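Local coordinates for capsular polysaccharide biosynthesis protein (Burkholderia pseudomallei, PDB 4BQN) that binds coenzyme A and probably acts as an acetyltransferase in the biosynthesis of the capsular polysaccharide, at residues L93-M98 with I178-T183; Y65-E70 with G170-G175; M98-Y103 with W159-L164. The protein carries 1 engineered substitution. All blocks are in the same frame, centred on the assembly; numbering follows the deposited sequence.

Interaction 1: L93-M98 with I178-T183; sequences LSVQYM and IDISVT. With COA (coenzyme A), chain C.
Leu93 and Ser94, the last residues of strand 91-94 at the margin of the four-stranded parallel sheet, meet Asp179 and Ile180 of the loop ahead of helix 183-189. A single parallel beta bridge between Val95 and Ile180 carries the pairing just past the strand. Leu93 packs its CB against Ile180 CD1 at 3.9 Å, while its CD2 lies beside the carboxylate of Asp179. Ser94 and Asp179 exchange backbone-to-side-chain bonds: Ser94 N donates to Asp179 OD2 (2.9 Å), on the anti lone pair, and Asp179 N donates to Ser94 OG (2.9 Å). A chi1 of 53°, which sets OG between the backbone N and the carbonyl carbon, brings the hydroxyl in front of that amide. OD2 also forms a salt bridge with Lys176, which gives this exposed carboxylate a second partner. Val95 directs its CB away from the loop and packs on Ile210 of helix 204-217, yet its CG2 still grazes Ile180 CD1. Gln96 then contributes most. Its N donates to Ile180 O (2.8 Å), the stronger of the two bonds of the bridge; the other, from Ile180 N to Ser94 O, is weak. Its extended side chain, with CG anti to the backbone N (chi1 177°), runs past Ser181 to the start of helix 183-189. There OE1 accepts from Val182 N (2.8 Å, 171°), the donor standing above the carbonyl plane, while NE2 gives a hydrogen to Thr183 OG1 (2.8 Å) in the plane of the amide. Both ends of this buried amide are thereby engaged, which fixes its flip. Tyr97 starts away from the loop, and its ring lies in the coenzyme A pocket, where OH accepts a hydrogen bond of 3.1 Å from N8P of the pantetheine arm.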
# COMPACT_ATOMS: atom_id res chain seq x y z
N LEU A 93 9.57 14.76 9.29
CA LEU A 93 8.17 14.87 8.85
C LEU A 93 7.63 13.51 8.52
O LEU A 93 8.21 12.76 7.71
CB LEU A 93 8.06 15.78 7.62
CG LEU A 93 8.27 17.28 7.84
CD1 LEU A 93 8.35 17.98 6.49
CD2 LEU A 93 7.15 17.86 8.68
N SER A 94 6.53 13.15 9.18
CA SER A 94 5.89 11.87 8.89
C SER A 94 4.96 11.95 7.69
O SER A 94 4.23 12.95 7.48
CB SER A 94 5.18 11.32 10.12
OG SER A 94 4.30 12.29 10.65
N VAL A 95 4.99 10.87 6.93
CA VAL A 95 4.22 10.71 5.71
C VAL A 95 3.31 9.50 5.86
O VAL A 95 3.75 8.42 6.29
CB VAL A 95 5.16 10.47 4.50
CG1 VAL A 95 4.36 10.30 3.21
CG2 VAL A 95 6.14 11.61 4.38
N GLN A 96 2.05 9.69 5.48
CA GLN A 96 1.05 8.66 5.51
C GLN A 96 1.53 7.36 4.84
O GLN A 96 2.16 7.40 3.77
CB GLN A 96 -0.18 9.17 4.76
CG GLN A 96 -1.33 8.19 4.64
CD GLN A 96 -2.56 8.90 4.10
OE1 GLN A 96 -2.50 9.53 3.05
NE2 GLN A 96 -3.67 8.82 4.85
N TYR A 97 1.22 6.23 5.48
CA TYR A 97 1.37 4.93 4.87
C TYR A 97 0.09 4.69 4.06
O TYR A 97 -1.02 4.59 4.62
CB TYR A 97 1.58 3.84 5.92
CG TYR A 97 1.65 2.47 5.30
CD1 TYR A 97 2.70 2.12 4.44
CD2 TYR A 97 0.65 1.53 5.53
CE1 TYR A 97 2.77 0.86 3.86
CE2 TYR A 97 0.70 0.27 4.95
CZ TYR A 97 1.76 -0.06 4.12
OH TYR A 97 1.85 -1.29 3.55
N MET A 98 0.23 4.64 2.74
CA MET A 98 -0.93 4.62 1.87
C MET A 98 -1.40 3.17 1.65
O MET A 98 -0.72 2.39 0.99
CB MET A 98 -0.59 5.30 0.55
CG MET A 98 -0.24 6.76 0.72
SD MET A 98 0.51 7.52 -0.73
CE MET A 98 2.22 7.02 -0.52
N ILE A 178 0.26 12.24 12.02
CA ILE A 178 0.95 12.18 10.73
C ILE A 178 0.99 13.58 10.10
O ILE A 178 -0.03 14.26 10.03
CB ILE A 178 0.30 11.16 9.78
CG1 ILE A 178 0.43 9.75 10.37
CG2 ILE A 178 0.93 11.25 8.40
CD1 ILE A 178 -0.15 8.64 9.51
N ASP A 179 2.18 14.03 9.69
CA ASP A 179 2.32 15.36 9.12
C ASP A 179 1.69 15.52 7.73
O ASP A 179 1.08 16.56 7.46
CB ASP A 179 3.79 15.80 9.06
CG ASP A 179 4.40 15.99 10.44
OD1 ASP A 179 3.85 16.77 11.23
OD2 ASP A 179 5.44 15.35 10.71
N ILE A 180 1.85 14.51 6.87
CA ILE A 180 1.58 14.67 5.44
C ILE A 180 0.70 13.51 4.99
O ILE A 180 1.12 12.35 5.08
CB ILE A 180 2.89 14.69 4.64
CG1 ILE A 180 3.78 15.88 5.05
CG2 ILE A 180 2.61 14.76 3.14
CD1 ILE A 180 5.27 15.64 4.84
N SER A 181 -0.52 13.81 4.52
CA SER A 181 -1.49 12.79 4.10
C SER A 181 -2.28 13.20 2.86
O SER A 181 -2.34 14.38 2.50
CB SER A 181 -2.49 12.50 5.23
OG SER A 181 -1.85 12.00 6.38
N VAL A 182 -2.91 12.21 2.23
CA VAL A 182 -3.70 12.42 1.02
C VAL A 182 -5.06 11.73 1.10
O VAL A 182 -5.65 11.37 0.09
CB VAL A 182 -2.97 11.96 -0.27
CG1 VAL A 182 -1.86 12.93 -0.63
CG2 VAL A 182 -2.41 10.54 -0.12
N THR A 183 -5.60 11.59 2.31
CA THR A 183 -6.86 10.87 2.53
C THR A 183 -8.04 11.44 1.73
O THR A 183 -8.76 10.68 1.07
CB THR A 183 -7.21 10.82 4.03
OG1 THR A 183 -6.09 10.29 4.75
CG2 THR A 183 -8.45 9.94 4.26
N1A COA C . -6.21 -0.43 6.33
C2A COA C . -6.12 -1.74 6.66
N3A COA C . -4.96 -2.32 7.02
C4A COA C . -3.83 -1.58 7.08
C5A COA C . -3.86 -0.16 6.74
C6A COA C . -5.15 0.41 6.35
N6A COA C . -5.24 1.71 6.02
N7A COA C . -2.61 0.34 6.88
C8A COA C . -1.83 -0.70 7.29
N9A COA C . -2.56 -1.83 7.38
C1B COA C . -2.13 -3.16 7.84
C2B COA C . -0.70 -3.55 7.48
O2B COA C . -0.66 -4.13 6.18
C3B COA C . -0.41 -4.53 8.60
O3B COA C . -1.08 -5.76 8.27
P3B COA C . -0.80 -7.13 9.04
O7A COA C . -1.57 -8.15 8.25
O8A COA C . 0.70 -7.32 8.95
O9A COA C . -1.30 -6.94 10.46
C4B COA C . -1.11 -3.90 9.80
O4B COA C . -2.14 -3.07 9.26
C5B COA C . -0.20 -3.07 10.70
O5B COA C . 0.42 -2.09 9.89
P1A COA C . 0.53 -0.57 10.33
O1A COA C . 1.10 0.17 9.15
O2A COA C . -0.77 -0.08 10.90
O3A COA C . 1.57 -0.53 11.55
P2A COA C . 3.10 -0.97 11.76
O4A COA C . 3.10 -2.10 12.77
O5A COA C . 3.83 0.29 12.12
O6A COA C . 3.62 -1.55 10.37
CBP COA C . 4.37 -1.71 8.10
CCP COA C . 4.14 -0.76 9.28
CDP COA C . 4.92 -0.94 6.90
CEP COA C . 5.44 -2.71 8.50
CAP COA C . 3.02 -2.40 7.77
OAP COA C . 2.12 -1.45 7.21
C9P COA C . 3.05 -3.62 6.87
O9P COA C . 3.28 -4.73 7.34
N8P COA C . 2.75 -3.46 5.57
C7P COA C . 2.69 -4.59 4.65
C6P COA C . 4.03 -5.15 4.22
C5P COA C . 4.80 -4.06 3.52
O5P COA C . 5.54 -3.31 4.13
N4P COA C . 4.60 -3.99 2.21
C3P COA C . 5.25 -3.00 1.41
C2P COA C . 4.21 -2.18 0.67
S1P COA C . 4.96 -0.67 0.20

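Interaction 2: Y65-E70 with G170-G175; sequences YQPVSE and GENDGG. With COA (coenzyme A), chain C.
Asn172 reaches across to Pro67 and Ser69 and on to the pyrophosphate of coenzyme A. Its CB rests on Ser69 CB at 3.8 Å. A chi1 of 59° brings CG beside Pro67 CB, and OD1 lies 3.5 Å from that same carbon. At the tip, ND2 donates to O5A of the cofactor (2.8 Å) in a nearly straight bond of 172°. It also donates to a water that in turn gives hydrogens to Pro67 O and to O1A of the neighbouring phosphate. Ser69 N is a second donor to O5A (2.8 Å), while Ser69 OG serves O4A (2.8 Å). Beside Asn172, Asp173 packs its CB on the proline and takes a short bond from Tyr65 OH to OD2 (2.6 Å), which is met on its syn side. The carboxylate lies at the edge of the tyrosine ring, the two planes 66° apart, and its OD1 is paired with Arg83 and Ser79. The tight turn of 170-175, where Asp173 N and Gly175 N share Gly170 O, is thus anchored beside the pocket. N-H donors from both loops, with the hydroxyl of Ser69, are therefore focused on the oxygens of one phosphate, and would probably stabilise its negative charge.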
# COMPACT_ATOMS: atom_id res chain seq x y z
N TYR A 65 9.59 10.22 6.76
CA TYR A 65 9.45 8.84 7.17
C TYR A 65 7.99 8.46 7.31
O TYR A 65 7.13 9.31 7.55
CB TYR A 65 10.18 8.60 8.51
CG TYR A 65 9.51 9.29 9.67
CD1 TYR A 65 9.76 10.64 9.95
CD2 TYR A 65 8.58 8.61 10.45
CE1 TYR A 65 9.10 11.29 10.99
CE2 TYR A 65 7.91 9.25 11.49
CZ TYR A 65 8.17 10.59 11.74
OH TYR A 65 7.51 11.21 12.77
N GLN A 66 7.72 7.17 7.18
CA GLN A 66 6.40 6.65 7.48
C GLN A 66 6.41 6.03 8.86
O GLN A 66 7.44 5.49 9.30
CB GLN A 66 6.00 5.62 6.43
CG GLN A 66 5.93 6.22 5.04
CD GLN A 66 5.46 5.25 3.98
OE1 GLN A 66 6.05 4.18 3.82
NE2 GLN A 66 4.41 5.62 3.25
N PRO A 67 5.27 6.08 9.57
CA PRO A 67 5.22 5.44 10.89
C PRO A 67 5.53 3.93 10.84
O PRO A 67 5.00 3.21 10.00
CB PRO A 67 3.77 5.66 11.31
CG PRO A 67 3.38 6.96 10.65
CD PRO A 67 4.03 6.82 9.28
N VAL A 68 6.41 3.48 11.73
CA VAL A 68 6.75 2.05 11.84
C VAL A 68 6.85 1.72 13.32
O VAL A 68 7.68 2.27 14.04
CB VAL A 68 8.09 1.68 11.15
CG1 VAL A 68 8.38 0.19 11.31
CG2 VAL A 68 8.09 2.05 9.68
N SER A 69 6.00 0.79 13.77
CA SER A 69 5.92 0.42 15.17
C SER A 69 7.17 -0.33 15.64
O SER A 69 7.88 -0.95 14.84
CB SER A 69 4.70 -0.48 15.42
OG SER A 69 4.92 -1.77 14.86
N GLU A 70 7.38 -0.32 16.95
CA GLU A 70 8.43 -1.13 17.56
C GLU A 70 8.13 -2.62 17.43
O GLU A 70 9.05 -3.44 17.29
CB GLU A 70 8.63 -0.75 19.03
CG GLU A 70 9.56 -1.70 19.79
CD GLU A 70 10.13 -1.11 21.06
OE1 GLU A 70 10.34 0.13 21.13
OE2 GLU A 70 10.40 -1.90 22.00
N GLY A 170 -1.30 8.40 14.71
CA GLY A 170 0.12 8.09 14.84
C GLY A 170 0.48 7.23 16.05
O GLY A 170 1.55 7.39 16.60
N GLU A 171 -0.42 6.32 16.44
CA GLU A 171 -0.14 5.45 17.59
C GLU A 171 1.15 4.65 17.40
O GLU A 171 1.87 4.43 18.38
CB GLU A 171 -1.32 4.51 17.88
CG GLU A 171 -1.17 3.70 19.17
CD GLU A 171 -2.38 2.84 19.50
OE1 GLU A 171 -3.52 3.30 19.27
OE2 GLU A 171 -2.19 1.72 20.00
N ASN A 172 1.44 4.25 16.17
CA ASN A 172 2.67 3.51 15.87
C ASN A 172 3.89 4.40 15.61
O ASN A 172 4.96 3.90 15.23
CB ASN A 172 2.46 2.52 14.71
CG ASN A 172 2.00 3.19 13.43
OD1 ASN A 172 1.37 4.25 13.47
ND2 ASN A 172 2.29 2.57 12.28
N ASP A 173 3.72 5.71 15.81
CA ASP A 173 4.83 6.68 15.80
C ASP A 173 4.80 7.49 17.09
O ASP A 173 4.97 8.71 17.07
CB ASP A 173 4.75 7.59 14.56
CG ASP A 173 5.98 8.49 14.41
OD1 ASP A 173 7.10 8.03 14.74
OD2 ASP A 173 5.83 9.65 13.96
N GLY A 174 4.57 6.80 18.21
CA GLY A 174 4.64 7.42 19.53
C GLY A 174 3.55 8.45 19.79
O GLY A 174 3.72 9.33 20.63
N GLY A 175 2.43 8.32 19.09
CA GLY A 175 1.31 9.25 19.27
C GLY A 175 1.46 10.59 18.56
O GLY A 175 0.69 11.51 18.83
N1A COA C . -6.21 -0.43 6.33
C2A COA C . -6.12 -1.74 6.66
N3A COA C . -4.96 -2.32 7.02
C4A COA C . -3.83 -1.58 7.08
C5A COA C . -3.86 -0.16 6.74
C6A COA C . -5.15 0.41 6.35
N6A COA C . -5.24 1.71 6.02
N7A COA C . -2.61 0.34 6.88
C8A COA C . -1.83 -0.70 7.29
N9A COA C . -2.56 -1.83 7.38
C1B COA C . -2.13 -3.16 7.84
C2B COA C . -0.70 -3.55 7.48
O2B COA C . -0.66 -4.13 6.18
C3B COA C . -0.41 -4.53 8.60
O3B COA C . -1.08 -5.76 8.27
P3B COA C . -0.80 -7.13 9.04
O7A COA C . -1.57 -8.15 8.25
O8A COA C . 0.70 -7.32 8.95
O9A COA C . -1.30 -6.94 10.46
C4B COA C . -1.11 -3.90 9.80
O4B COA C . -2.14 -3.07 9.26
C5B COA C . -0.20 -3.07 10.70
O5B COA C . 0.42 -2.09 9.89
P1A COA C . 0.53 -0.57 10.33
O1A COA C . 1.10 0.17 9.15
O2A COA C . -0.77 -0.08 10.90
O3A COA C . 1.57 -0.53 11.55
P2A COA C . 3.10 -0.97 11.76
O4A COA C . 3.10 -2.10 12.77
O5A COA C . 3.83 0.29 12.12
O6A COA C . 3.62 -1.55 10.37
CBP COA C . 4.37 -1.71 8.10
CCP COA C . 4.14 -0.76 9.28
CDP COA C . 4.92 -0.94 6.90
CEP COA C . 5.44 -2.71 8.50
CAP COA C . 3.02 -2.40 7.77
OAP COA C . 2.12 -1.45 7.21
C9P COA C . 3.05 -3.62 6.87
O9P COA C . 3.28 -4.73 7.34
N8P COA C . 2.75 -3.46 5.57
C7P COA C . 2.69 -4.59 4.65
C6P COA C . 4.03 -5.15 4.22
C5P COA C . 4.80 -4.06 3.52
O5P COA C . 5.54 -3.31 4.13
N4P COA C . 4.60 -3.99 2.21
C3P COA C . 5.25 -3.00 1.41
C2P COA C . 4.21 -2.18 0.67
S1P COA C . 4.96 -0.67 0.20
O HOH W 1 2.16 2.80 9.29

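Interaction 3: M98-Y103 with W159-L164; sequences MHWEGY and WCVDEL. With COA (coenzyme A), chain C.
The indole of Trp100 is the bump of this contact, and the hollow it enters lies along helix 153-167, between Cys160, Val161 and Leu164. Cys160 CB sits over one face of the six-membered ring, 3.6 Å from its centroid in a CH-pi contact. Its SG lies over the same face, a sulfur-aromatic contact, and abuts the backbone amides of Glu101 and Gly102. At the rim, Val161 CG2 meets CH2 of Trp100 at 3.7 Å, and Leu164 CD1 meets CE3 at 3.9 Å, so three side chains of the helix meet the ring, one over a face and two at the rim. The Leu164 CD2 branch fits against His99 O. Farther along, Trp159 presents CZ3 to the carboxylate of Glu101, which forms a salt bridge with Arg299 and accepts a bond from His99 NE2 to OE2 (2.8 Å, 173°). This bond lies in the imidazole plane and fixes the rotation of the ring. Over the face of that ring lies the adenine of coenzyme A, its C4A 3.6 Å above the centre, while Glu163 CB approaches N1A at 3.4 Å. A water donates to His99 O (2.7 Å) and Cys160 O (2.8 Å) and accepts from N6A of the cofactor. With both its hydrogens committed to carbonyls, this water offers the base an acceptor, an arrangement suited to recognising the amino group of adenine.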
# COMPACT_ATOMS: atom_id res chain seq x y z
N MET A 98 0.23 4.64 2.74
CA MET A 98 -0.93 4.62 1.87
C MET A 98 -1.40 3.17 1.65
O MET A 98 -0.72 2.39 0.99
CB MET A 98 -0.59 5.30 0.55
CG MET A 98 -0.24 6.76 0.72
SD MET A 98 0.51 7.52 -0.73
CE MET A 98 2.22 7.02 -0.52
N HIS A 99 -2.58 2.85 2.16
CA HIS A 99 -3.16 1.52 2.05
C HIS A 99 -4.64 1.74 1.76
O HIS A 99 -5.30 2.57 2.40
CB HIS A 99 -2.91 0.74 3.35
CG HIS A 99 -3.53 -0.61 3.40
ND1 HIS A 99 -2.78 -1.77 3.49
CD2 HIS A 99 -4.83 -1.00 3.43
CE1 HIS A 99 -3.60 -2.81 3.57
NE2 HIS A 99 -4.85 -2.37 3.53
N TRP A 100 -5.15 1.03 0.76
CA TRP A 100 -6.52 1.25 0.30
C TRP A 100 -7.01 -0.01 -0.38
O TRP A 100 -6.48 -0.38 -1.43
CB TRP A 100 -6.55 2.42 -0.68
CG TRP A 100 -7.90 2.81 -1.16
CD1 TRP A 100 -8.52 2.43 -2.32
CD2 TRP A 100 -8.78 3.73 -0.51
NE1 TRP A 100 -9.76 3.04 -2.42
CE2 TRP A 100 -9.94 3.84 -1.31
CE3 TRP A 100 -8.72 4.47 0.69
CZ2 TRP A 100 -11.01 4.67 -0.98
CZ3 TRP A 100 -9.78 5.30 1.02
CH2 TRP A 100 -10.92 5.38 0.20
N GLU A 101 -8.02 -0.66 0.20
CA GLU A 101 -8.56 -1.93 -0.32
C GLU A 101 -9.75 -1.73 -1.26
O GLU A 101 -10.35 -2.69 -1.71
CB GLU A 101 -8.92 -2.87 0.85
CG GLU A 101 -7.70 -3.24 1.64
CD GLU A 101 -8.01 -4.00 2.91
OE1 GLU A 101 -9.07 -4.66 2.96
OE2 GLU A 101 -7.19 -3.91 3.84
N GLY A 102 -10.09 -0.47 -1.56
CA GLY A 102 -11.33 -0.21 -2.26
C GLY A 102 -11.41 -0.74 -3.68
O GLY A 102 -12.49 -1.04 -4.15
N TYR A 103 -10.28 -0.90 -4.37
CA TYR A 103 -10.35 -1.49 -5.71
C TYR A 103 -10.46 -3.01 -5.68
O TYR A 103 -11.07 -3.61 -6.57
CB TYR A 103 -9.14 -1.13 -6.55
CG TYR A 103 -8.98 0.35 -6.75
CD1 TYR A 103 -9.81 1.05 -7.62
CD2 TYR A 103 -7.98 1.06 -6.08
CE1 TYR A 103 -9.67 2.43 -7.80
CE2 TYR A 103 -7.83 2.43 -6.25
CZ TYR A 103 -8.66 3.10 -7.13
OH TYR A 103 -8.47 4.45 -7.29
N TRP A 159 -15.04 2.43 5.26
CA TRP A 159 -14.10 1.72 6.11
C TRP A 159 -12.66 2.06 5.70
O TRP A 159 -11.81 2.30 6.56
CB TRP A 159 -14.36 0.22 6.07
CG TRP A 159 -13.42 -0.57 6.89
CD1 TRP A 159 -13.53 -0.86 8.22
CD2 TRP A 159 -12.23 -1.22 6.42
NE1 TRP A 159 -12.46 -1.63 8.62
CE2 TRP A 159 -11.65 -1.88 7.53
CE3 TRP A 159 -11.60 -1.32 5.17
CZ2 TRP A 159 -10.46 -2.62 7.44
CZ3 TRP A 159 -10.42 -2.06 5.07
CH2 TRP A 159 -9.86 -2.70 6.20
N CYS A 160 -12.38 2.06 4.39
CA CYS A 160 -11.04 2.40 3.93
C CYS A 160 -10.61 3.79 4.38
O CYS A 160 -9.46 3.99 4.81
CB CYS A 160 -10.94 2.31 2.40
SG CYS A 160 -11.10 0.62 1.75
N VAL A 161 -11.52 4.76 4.33
CA VAL A 161 -11.21 6.11 4.80
C VAL A 161 -10.98 6.09 6.30
O VAL A 161 -10.01 6.70 6.77
CB VAL A 161 -12.35 7.09 4.47
CG1 VAL A 161 -12.18 8.40 5.24
CG2 VAL A 161 -12.37 7.33 2.97
N ASP A 162 -11.85 5.41 7.06
CA ASP A 162 -11.69 5.37 8.52
C ASP A 162 -10.37 4.76 8.96
O ASP A 162 -9.77 5.19 9.95
CB ASP A 162 -12.83 4.60 9.18
CG ASP A 162 -14.16 5.32 9.09
OD1 ASP A 162 -14.18 6.52 8.73
OD2 ASP A 162 -15.18 4.67 9.38
N GLU A 163 -9.90 3.72 8.25
CA GLU A 163 -8.61 3.12 8.59
C GLU A 163 -7.46 4.12 8.44
O GLU A 163 -6.51 4.11 9.24
CB GLU A 163 -8.34 1.90 7.71
CG GLU A 163 -9.23 0.71 8.05
CD GLU A 163 -9.00 0.18 9.46
OE1 GLU A 163 -7.84 -0.07 9.85
OE2 GLU A 163 -9.97 0.01 10.19
N LEU A 164 -7.52 4.95 7.40
CA LEU A 164 -6.53 6.01 7.23
C LEU A 164 -6.66 7.08 8.31
O LEU A 164 -5.66 7.49 8.89
CB LEU A 164 -6.64 6.62 5.83
CG LEU A 164 -6.27 5.70 4.65
CD1 LEU A 164 -6.52 6.40 3.33
CD2 LEU A 164 -4.82 5.25 4.74
N1A COA C . -6.21 -0.43 6.33
C2A COA C . -6.12 -1.74 6.66
N3A COA C . -4.96 -2.32 7.02
C4A COA C . -3.83 -1.58 7.08
C5A COA C . -3.86 -0.16 6.74
C6A COA C . -5.15 0.41 6.35
N6A COA C . -5.24 1.71 6.02
N7A COA C . -2.61 0.34 6.88
C8A COA C . -1.83 -0.70 7.29
N9A COA C . -2.56 -1.83 7.38
C1B COA C . -2.13 -3.16 7.84
C2B COA C . -0.70 -3.55 7.48
O2B COA C . -0.66 -4.13 6.18
C3B COA C . -0.41 -4.53 8.60
O3B COA C . -1.08 -5.76 8.27
P3B COA C . -0.80 -7.13 9.04
O7A COA C . -1.57 -8.15 8.25
O8A COA C . 0.70 -7.32 8.95
O9A COA C . -1.30 -6.94 10.46
C4B COA C . -1.11 -3.90 9.80
O4B COA C . -2.14 -3.07 9.26
C5B COA C . -0.20 -3.07 10.70
O5B COA C . 0.42 -2.09 9.89
P1A COA C . 0.53 -0.57 10.33
O1A COA C . 1.10 0.17 9.15
O2A COA C . -0.77 -0.08 10.90
O3A COA C . 1.57 -0.53 11.55
P2A COA C . 3.10 -0.97 11.76
O4A COA C . 3.10 -2.10 12.77
O5A COA C . 3.83 0.29 12.12
O6A COA C . 3.62 -1.55 10.37
CBP COA C . 4.37 -1.71 8.10
CCP COA C . 4.14 -0.76 9.28
CDP COA C . 4.92 -0.94 6.90
CEP COA C . 5.44 -2.71 8.50
CAP COA C . 3.02 -2.40 7.77
OAP COA C . 2.12 -1.45 7.21
C9P COA C . 3.05 -3.62 6.87
O9P COA C . 3.28 -4.73 7.34
N8P COA C . 2.75 -3.46 5.57
C7P COA C . 2.69 -4.59 4.65
C6P COA C . 4.03 -5.15 4.22
C5P COA C . 4.80 -4.06 3.52
O5P COA C . 5.54 -3.31 4.13
N4P COA C . 4.60 -3.99 2.21
C3P COA C . 5.25 -3.00 1.41
C2P COA C . 4.21 -2.18 0.67
S1P COA C . 4.96 -0.67 0.20
O HOH W 2 -7.41 2.29 4.11

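The three contacts follow coenzyme A along its length: interaction 3 at the adenine, interaction 2 at the pyrophosphate and interaction 1 at the pantetheine arm. Interactions 1 and 2, with centres 11 Å apart, are joined through adjacent strand ends, where Val95 N lies 2.7 Å from Tyr65 O and Gln96 O lies 2.9 Å from Gln66 NE2, both probable hydrogen bonds. Interactions 1 and 3 share Met98 and touch where Gln96 NE2 lies 3.7 Å from Leu164 CD2. Interactions 2 and 3, with centres 18 Å apart, do not touch directly. Segments 159-164, 170-175 and 178-183 follow one another along the chain and supply one side of interactions 3, 2 and 1 in turn.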